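Local coordinates for ABC-type transport system, sugar-family extracellular solute-binding protein (Peptoclostridium difficile 630, PDB 6HNK) that probably captures a small solute outside the cell, perhaps a sugar, and delivers it to a partner ABC importer, at residues Q254-E259 and D287-I292. The protein carries 1 engineered substitution. Sequence-based numbering, arbitrary orientation.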
# COMPACT_ATOMS: atom_id res chain seq x y z
N GLN A 254 -9.02 -0.46 -4.45
CA GLN A 254 -8.11 -0.75 -5.53
C GLN A 254 -6.78 -1.16 -4.90
O GLN A 254 -5.80 -0.40 -4.92
CB GLN A 254 -8.02 0.48 -6.45
CG GLN A 254 -7.51 0.18 -7.85
CD GLN A 254 -8.60 -0.03 -8.89
OE1 GLN A 254 -9.52 0.79 -9.01
NE2 GLN A 254 -8.47 -1.10 -9.68
N GLY A 255 -6.76 -2.36 -4.32
CA GLY A 255 -5.57 -2.89 -3.63
C GLY A 255 -4.53 -3.52 -4.55
O GLY A 255 -4.86 -3.93 -5.67
N ILE A 256 -3.28 -3.60 -4.08
CA ILE A 256 -2.17 -4.14 -4.89
C ILE A 256 -1.95 -5.61 -4.59
O ILE A 256 -2.17 -6.05 -3.45
CB ILE A 256 -0.83 -3.39 -4.62
CG1 ILE A 256 -0.97 -1.91 -4.95
CG2 ILE A 256 0.30 -3.99 -5.47
CD1 ILE A 256 0.27 -1.11 -4.64
N ASN A 257 -1.52 -6.36 -5.61
CA ASN A 257 -1.03 -7.72 -5.43
C ASN A 257 0.45 -7.63 -5.03
O ASN A 257 1.31 -7.37 -5.87
CB ASN A 257 -1.23 -8.56 -6.70
CG ASN A 257 -1.17 -10.07 -6.42
OD1 ASN A 257 -0.32 -10.54 -5.68
ND2 ASN A 257 -2.09 -10.82 -7.04
N TYR A 258 0.71 -7.81 -3.74
CA TYR A 258 2.05 -7.59 -3.19
C TYR A 258 3.05 -8.66 -3.60
O TYR A 258 4.24 -8.38 -3.75
CB TYR A 258 1.99 -7.44 -1.66
CG TYR A 258 1.69 -6.02 -1.22
CD1 TYR A 258 2.70 -5.06 -1.21
CD2 TYR A 258 0.41 -5.63 -0.83
CE1 TYR A 258 2.44 -3.75 -0.82
CE2 TYR A 258 0.15 -4.33 -0.44
CZ TYR A 258 1.17 -3.39 -0.43
OH TYR A 258 0.93 -2.09 -0.05
N GLU A 259 2.58 -9.89 -3.80
CA GLU A 259 3.42 -10.93 -4.40
C GLU A 259 3.98 -10.51 -5.77
O GLU A 259 5.13 -10.78 -6.08
CB GLU A 259 2.66 -12.26 -4.49
CG GLU A 259 3.51 -13.40 -5.04
CD GLU A 259 3.13 -14.78 -4.52
OE1 GLU A 259 2.28 -14.86 -3.61
OE2 GLU A 259 3.69 -15.78 -5.02
N ASP A 287 1.57 -0.87 -11.11
CA ASP A 287 1.17 -1.40 -12.43
C ASP A 287 -0.05 -2.33 -12.39
O ASP A 287 -1.14 -1.96 -12.84
CB ASP A 287 2.36 -2.07 -13.16
CG ASP A 287 3.42 -1.07 -13.66
OD1 ASP A 287 3.16 0.15 -13.75
OD2 ASP A 287 4.53 -1.54 -13.98
N ASP A 288 0.14 -3.53 -11.85
CA ASP A 288 -0.93 -4.51 -11.68
C ASP A 288 -1.62 -4.30 -10.32
O ASP A 288 -1.14 -4.79 -9.28
CB ASP A 288 -0.34 -5.93 -11.83
CG ASP A 288 -1.29 -6.91 -12.52
OD1 ASP A 288 -2.08 -6.48 -13.40
OD2 ASP A 288 -1.21 -8.11 -12.20
N THR A 289 -2.72 -3.53 -10.32
CA THR A 289 -3.61 -3.38 -9.15
C THR A 289 -4.98 -4.00 -9.44
O THR A 289 -5.57 -3.72 -10.48
CB THR A 289 -3.80 -1.91 -8.72
OG1 THR A 289 -4.74 -1.25 -9.59
CG2 THR A 289 -2.48 -1.16 -8.75
N ASP A 290 -5.47 -4.82 -8.51
CA ASP A 290 -6.71 -5.58 -8.69
C ASP A 290 -7.86 -4.98 -7.88
O ASP A 290 -7.65 -4.50 -6.76
CB ASP A 290 -6.48 -7.05 -8.28
CG ASP A 290 -5.38 -7.74 -9.10
OD1 ASP A 290 -5.28 -7.50 -10.33
OD2 ASP A 290 -4.61 -8.53 -8.51
N ILE A 291 -9.07 -5.00 -8.44
CA ILE A 291 -10.26 -4.52 -7.74
C ILE A 291 -10.67 -5.60 -6.75
O ILE A 291 -10.92 -6.75 -7.15
CB ILE A 291 -11.45 -4.25 -8.69
CG1 ILE A 291 -11.14 -3.08 -9.63
CG2 ILE A 291 -12.73 -3.96 -7.90
CD1 ILE A 291 -12.20 -2.78 -10.68
N ILE A 292 -10.77 -5.22 -5.47
CA ILE A 292 -11.17 -6.15 -4.43
C ILE A 292 -12.50 -5.71 -3.84
O ILE A 292 -12.60 -4.63 -3.28
CB ILE A 292 -10.11 -6.22 -3.33
CG1 ILE A 292 -8.78 -6.70 -3.92
CG2 ILE A 292 -10.57 -7.18 -2.23
CD1 ILE A 292 -7.59 -6.50 -3.00
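Thr289 stands between Gln254 and Ile256 on one face of a splayed antiparallel pair, whose short strand segments lie at 131°. Ile256 and Thr289 form a non-hydrogen-bonded pair, CA to CA 4.6 Å. A chi1 of 78° sends Thr289 OG1 toward Gln254, 3.6 Å from Gln254 CG, and leaves Thr289 CG2 for Ile256 CG1 at 4.2 Å. Gln254 crosses Thr289 at about a right angle, then turns midway along its chain to bring its amide against Ile291 CG1. On the other face, Asn257 and Asp290 meet obliquely, amide and carboxylate nearly perpendicular. Asn257 ND2 is 3.7 Å from Asp290 OD2, a contact rather than a hydrogen bond. Ile292 CD1 packs on bare backbone there, 4.2 Å from Gly255 CA. Asp290 N donates to Gly255 O (3.0 Å), almost on the carbonyl line, but its N-H is bent at 138°. Asn257 N-caps helix 258-273, whose Tyr258 packs on helix 35-50. Lys143 of helix 141-145 touches Gln254 and Thr289. The pair is the antiparallel step in the second of two sheets, consistent with the two-lobed periplasmic-binding-protein fold. Strand 311-314, outermost in this chain, runs parallel to 289-294 on its other side.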